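Local coordinates for protein macrophomate synthase intermolecular Diels-Alderase (Macrophoma commelinae, PDB 1IZC) that is an enzyme of the HpcH/HpaI aldolase and citrate lyase family, a TIM-barrel protein whose pocket holds a magnesium ion and pyruvic acid, at residues A[205-210]-A[230-235]; A[237-242]-A[248-253]. The protein carries 1 engineered substitution. All coordinates share one frame; numbering follows the deposited sequence.

Contact 1 (A[205-210]-A[230-235]); sequences LMFGPG and PTFVEA. With PYR (pyruvic acid), chain C.
F207 lays the CE2 side of its ring against F232, CE2 lying 3.9 Å from F232 CE1 in an apolar contact, and the two side chains run past one another with their directions reversed. The same F232 CE1 also serves P209, whose CB sits 4.0 Å from it. F232 thereby bridges the end of the strand and the start of the next helix; its CG, anti to the backbone N (chi1 176°), carries the ring across from helix 230-245. Beside it, on the same side of the F207 ring plane, the A235 methyl CB lies 4.2 Å from F207 CZ. Y212 and F239 add aromatic neighbours to F207, the latter edge-to-face. In this eight-stranded parallel TIM barrel, strand 205-207 runs straight into helix 209-215 at the pocket, with G208 as the N-cap. The backbone there turns to the ligand: G210 N donates to pyruvic acid OXT over 3.0 Å, at a bent N-H...O angle of 133°, while P209 CD approaches that OXT to 3.4 Å. G208 C is 3.2 Å from the same OXT, and R101 NH1 and D211 N are further hydrogen-bond partners of the ligand.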
loop_
_atom_site.group_PDB
_atom_site.type_symbol
_atom_site.label_atom_id
_atom_site.label_comp_id
_atom_site.label_asym_id
_atom_site.label_seq_id
_atom_site.Cartn_x
_atom_site.Cartn_y
_atom_site.Cartn_z
ATOM N N LEU A 205 -33.841 9.840 -4.159
ATOM C CA LEU A 205 -33.397 11.173 -4.580
ATOM C C LEU A 205 -32.649 11.821 -3.424
ATOM O O LEU A 205 -33.068 11.712 -2.270
ATOM C CB LEU A 205 -34.582 12.062 -4.967
ATOM C CG LEU A 205 -35.092 11.891 -6.399
ATOM C CD1 LEU A 205 -36.396 12.664 -6.569
ATOM C CD2 LEU A 205 -34.029 12.378 -7.388
ATOM N N MET A 206 -31.555 12.501 -3.741
ATOM C CA MET A 206 -30.751 13.166 -2.718
ATOM C C MET A 206 -30.502 14.604 -3.136
ATOM O O MET A 206 -30.403 14.891 -4.320
ATOM C CB MET A 206 -29.402 12.451 -2.561
ATOM C CG MET A 206 -28.474 13.060 -1.513
ATOM S SD MET A 206 -26.927 12.129 -1.455
ATOM C CE MET A 206 -27.400 10.726 -0.389
ATOM N N PHE A 207 -30.389 15.499 -2.158
ATOM C CA PHE A 207 -30.122 16.905 -2.450
ATOM C C PHE A 207 -28.704 17.203 -1.967
ATOM O O PHE A 207 -28.215 16.564 -1.033
ATOM C CB PHE A 207 -31.103 17.808 -1.698
ATOM C CG PHE A 207 -31.219 19.202 -2.274
ATOM C CD1 PHE A 207 -32.075 19.461 -3.336
ATOM C CD2 PHE A 207 -30.469 20.255 -1.753
ATOM C CE1 PHE A 207 -32.187 20.751 -3.876
ATOM C CE2 PHE A 207 -30.579 21.544 -2.289
ATOM C CZ PHE A 207 -31.437 21.788 -3.349
ATOM N N GLY A 208 -28.041 18.146 -2.626
ATOM C CA GLY A 208 -26.704 18.544 -2.216
ATOM C C GLY A 208 -26.819 20.017 -1.852
ATOM O O GLY A 208 -26.613 20.869 -2.706
ATOM N N PRO A 209 -27.141 20.345 -0.589
ATOM C CA PRO A 209 -27.291 21.743 -0.156
ATOM C C PRO A 209 -26.085 22.643 -0.420
ATOM O O PRO A 209 -26.230 23.772 -0.880
ATOM C CB PRO A 209 -27.570 21.632 1.344
ATOM C CG PRO A 209 -27.973 20.203 1.566
ATOM C CD PRO A 209 -27.210 19.416 0.552
ATOM N N GLY A 210 -24.899 22.142 -0.097
ATOM C CA GLY A 210 -23.689 22.924 -0.283
ATOM C C GLY A 210 -23.447 23.327 -1.721
ATOM O O GLY A 210 -23.328 24.520 -2.027
ATOM N N PRO A 230 -34.720 32.172 1.270
ATOM C CA PRO A 230 -35.988 31.783 0.646
ATOM C C PRO A 230 -35.793 30.987 -0.645
ATOM O O PRO A 230 -36.575 30.083 -0.943
ATOM C CB PRO A 230 -36.675 33.128 0.396
ATOM C CG PRO A 230 -36.168 33.971 1.520
ATOM C CD PRO A 230 -34.695 33.622 1.534
ATOM N N THR A 231 -34.755 31.329 -1.409
ATOM C CA THR A 231 -34.474 30.635 -2.661
ATOM C C THR A 231 -34.151 29.173 -2.374
ATOM O O THR A 231 -34.520 28.291 -3.142
ATOM C CB THR A 231 -33.292 31.282 -3.424
ATOM O OG1 THR A 231 -33.641 32.625 -3.794
ATOM C CG2 THR A 231 -32.980 30.497 -4.699
ATOM N N PHE A 232 -33.462 28.929 -1.265
ATOM C CA PHE A 232 -33.108 27.571 -0.860
ATOM C C PHE A 232 -34.372 26.849 -0.393
ATOM O O PHE A 232 -34.603 25.691 -0.743
ATOM C CB PHE A 232 -32.091 27.597 0.285
ATOM C CG PHE A 232 -31.743 26.235 0.821
ATOM C CD1 PHE A 232 -30.873 25.401 0.130
ATOM C CD2 PHE A 232 -32.294 25.781 2.011
ATOM C CE1 PHE A 232 -30.559 24.134 0.621
ATOM C CE2 PHE A 232 -31.988 24.519 2.506
ATOM C CZ PHE A 232 -31.117 23.693 1.808
ATOM N N VAL A 233 -35.185 27.536 0.407
ATOM C CA VAL A 233 -36.425 26.941 0.901
ATOM C C VAL A 233 -37.286 26.490 -0.275
ATOM O O VAL A 233 -37.794 25.366 -0.287
ATOM C CB VAL A 233 -37.228 27.946 1.770
ATOM C CG1 VAL A 233 -38.580 27.347 2.155
ATOM C CG2 VAL A 233 -36.438 28.282 3.024
ATOM N N GLU A 234 -37.447 27.365 -1.263
ATOM C CA GLU A 234 -38.242 27.042 -2.442
ATOM C C GLU A 234 -37.655 25.833 -3.168
ATOM O O GLU A 234 -38.388 24.949 -3.614
ATOM C CB GLU A 234 -38.282 28.228 -3.407
ATOM C CG GLU A 234 -39.027 29.439 -2.878
ATOM C CD GLU A 234 -38.879 30.646 -3.783
ATOM O OE1 GLU A 234 -39.143 30.514 -5.001
ATOM O OE2 GLU A 234 -38.502 31.728 -3.277
ATOM N N ALA A 235 -36.328 25.808 -3.283
ATOM C CA ALA A 235 -35.645 24.712 -3.961
ATOM C C ALA A 235 -35.912 23.392 -3.250
ATOM O O ALA A 235 -36.229 22.388 -3.887
ATOM C CB ALA A 235 -34.141 24.982 -4.017
HETATM C C PYR C . -23.439 18.761 -1.418
HETATM O O PYR C . -22.913 19.331 -2.394
HETATM O OXT PYR C . -23.993 19.354 -0.460
HETATM C CA PYR C . -23.347 17.257 -1.500
HETATM O O3 PYR C . -22.800 16.644 -2.431
HETATM C CB PYR C . -23.975 16.552 -0.369
#

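Contact 2 (A[237-242]-A[248-253]); sequences TKFSTA and VPIFGG
I250 brings its CG2 methyl to the edge of the F239 ring, in the ring plane, with CG2 and F239 CE2 separated by 3.8 Å; the contact between the two segments is apolar. The other branch reaches further toward the helix: CD1 lies 4.0 Å from F239 CE2 and touches the S240 backbone as well, 4.0 Å from S240 CA. The I250 torsions place the two branches, because CG1 stands anti to the carbonyl carbon (chi1 -61°) and chi2 is extended at 173°, which sends CD1 out to the helix while CG2 stays beside the phenyl edge. F239 is also touched by L205 of the neighbouring strand 205-207.

The polar groups of S240 and T241 bond back along their own helix. S240 turns its OG to the carbonyl oxygen of M236, one turn back, so the serine presents carbon to I250: its CB is 4.0 Å from I250 CD1. T237 O accepts twice, from T241 N at 3.0 Å and from T241 OG1 at 2.8 Å, the two donors arriving from opposite faces of the carbonyl plane and OG1 tilted 30° from that plane.

The nearest pair of CA atoms, those of S240 and I250, are 7.6 Å apart. Helix 230-245 here covers the outside of strand 250-253, the strand that follows it in the chain, an alpha-to-beta packing layer characteristic of the TIM barrel.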
loop_
_atom_site.group_PDB
_atom_site.type_symbol
_atom_site.label_atom_id
_atom_site.label_comp_id
_atom_site.label_asym_id
_atom_site.label_seq_id
_atom_site.Cartn_x
_atom_site.Cartn_y
_atom_site.Cartn_z
ATOM N N THR A 237 -38.391 22.727 -1.315
ATOM C CA THR A 237 -39.807 22.417 -1.403
ATOM C C THR A 237 -40.117 21.765 -2.735
ATOM O O THR A 237 -40.857 20.780 -2.790
ATOM C CB THR A 237 -40.671 23.679 -1.245
ATOM O OG1 THR A 237 -40.543 24.166 0.095
ATOM C CG2 THR A 237 -42.135 23.357 -1.527
ATOM N N LYS A 238 -39.557 22.312 -3.808
ATOM C CA LYS A 238 -39.786 21.757 -5.132
ATOM C C LYS A 238 -39.211 20.343 -5.201
ATOM O O LYS A 238 -39.845 19.423 -5.720
ATOM C CB LYS A 238 -39.144 22.638 -6.196
ATOM C CG LYS A 238 -39.442 22.189 -7.613
ATOM C CD LYS A 238 -38.760 23.089 -8.632
ATOM C CE LYS A 238 -39.086 22.653 -10.046
ATOM N NZ LYS A 238 -38.306 23.420 -11.046
ATOM N N PHE A 239 -38.005 20.183 -4.665
ATOM C CA PHE A 239 -37.334 18.890 -4.640
ATOM C C PHE A 239 -38.122 17.837 -3.854
ATOM O O PHE A 239 -38.401 16.748 -4.367
ATOM C CB PHE A 239 -35.928 19.059 -4.026
ATOM C CG PHE A 239 -35.225 17.760 -3.698
ATOM C CD1 PHE A 239 -34.467 17.093 -4.654
ATOM C CD2 PHE A 239 -35.310 17.220 -2.411
ATOM C CE1 PHE A 239 -33.795 15.895 -4.335
ATOM C CE2 PHE A 239 -34.652 16.028 -2.077
ATOM C CZ PHE A 239 -33.892 15.366 -3.038
ATOM N N SER A 240 -38.485 18.156 -2.613
ATOM C CA SER A 240 -39.190 17.204 -1.761
ATOM C C SER A 240 -40.577 16.859 -2.276
ATOM O O SER A 240 -40.998 15.709 -2.183
ATOM C CB SER A 240 -39.281 17.722 -0.324
ATOM O OG SER A 240 -39.953 18.965 -0.266
ATOM N N THR A 241 -41.282 17.850 -2.809
ATOM C CA THR A 241 -42.616 17.613 -3.351
ATOM C C THR A 241 -42.528 16.704 -4.579
ATOM O O THR A 241 -43.370 15.820 -4.767
ATOM C CB THR A 241 -43.300 18.943 -3.737
ATOM O OG1 THR A 241 -43.443 19.753 -2.564
ATOM C CG2 THR A 241 -44.683 18.680 -4.319
ATOM N N ALA A 242 -41.508 16.909 -5.412
ATOM C CA ALA A 242 -41.342 16.076 -6.600
ATOM C C ALA A 242 -41.092 14.627 -6.182
ATOM O O ALA A 242 -41.690 13.708 -6.738
ATOM C CB ALA A 242 -40.186 16.591 -7.469
ATOM N N VAL A 248 -40.919 8.479 -4.460
ATOM C CA VAL A 248 -39.467 8.285 -4.391
ATOM C C VAL A 248 -38.961 8.697 -3.011
ATOM O O VAL A 248 -39.174 9.830 -2.567
ATOM C CB VAL A 248 -38.756 9.122 -5.477
ATOM C CG1 VAL A 248 -37.247 8.909 -5.409
ATOM C CG2 VAL A 248 -39.263 8.701 -6.845
ATOM N N PRO A 249 -38.288 7.780 -2.302
ATOM C CA PRO A 249 -37.802 8.164 -0.974
ATOM C C PRO A 249 -36.612 9.096 -1.071
ATOM O O PRO A 249 -35.828 9.011 -2.013
ATOM C CB PRO A 249 -37.434 6.830 -0.346
ATOM C CG PRO A 249 -36.914 6.051 -1.523
ATOM C CD PRO A 249 -37.922 6.386 -2.617
ATOM N N ILE A 250 -36.481 9.988 -0.097
ATOM C CA ILE A 250 -35.359 10.914 -0.089
ATOM C C ILE A 250 -34.213 10.347 0.746
ATOM O O ILE A 250 -34.431 9.703 1.781
ATOM C CB ILE A 250 -35.773 12.292 0.477
ATOM C CG1 ILE A 250 -36.868 12.902 -0.409
ATOM C CG2 ILE A 250 -34.560 13.229 0.530
ATOM C CD1 ILE A 250 -37.466 14.183 0.151
ATOM N N PHE A 251 -32.996 10.575 0.258
ATOM C CA PHE A 251 -31.752 10.154 0.897
ATOM C C PHE A 251 -31.092 11.444 1.363
ATOM O O PHE A 251 -31.033 12.414 0.607
ATOM C CB PHE A 251 -30.812 9.508 -0.120
ATOM C CG PHE A 251 -31.117 8.080 -0.426
ATOM C CD1 PHE A 251 -32.378 7.692 -0.873
ATOM C CD2 PHE A 251 -30.117 7.119 -0.319
ATOM C CE1 PHE A 251 -32.635 6.359 -1.211
ATOM C CE2 PHE A 251 -30.360 5.789 -0.653
ATOM C CZ PHE A 251 -31.624 5.406 -1.102
ATOM N N GLY A 252 -30.587 11.474 2.589
ATOM C CA GLY A 252 -29.947 12.696 3.045
ATOM C C GLY A 252 -29.151 12.509 4.320
ATOM O O GLY A 252 -28.984 11.389 4.788
ATOM N N GLY A 253 -28.675 13.612 4.886
ATOM C CA GLY A 253 -27.898 13.536 6.110
ATOM C C GLY A 253 -28.570 14.320 7.216
ATOM O O GLY A 253 -29.397 15.182 6.953
#

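Overall arrangement
From the N-terminal side, the chain passes along strand 205-207, through helix 209-215 and a connecting segment, and contact 1 closes that excursion, with 19 residues between its segments, on the first turns of helix 230-245. The same helix then opens contact 2, which closes a shorter connection of five residues onto strand 250-253. The two contacts therefore follow in series, neither nested nor crossed, with centres about 9 Å apart. Strands 205-207 and 250-253 are parallel neighbours, joined by probable hydrogen bonds L205 O to F251 N (2.8 Å) and P249 O to L205 N (3.0 Å). Together they complete a right-handed beta-alpha-beta crossover of the barrel, helix 230-245 spanning both strands.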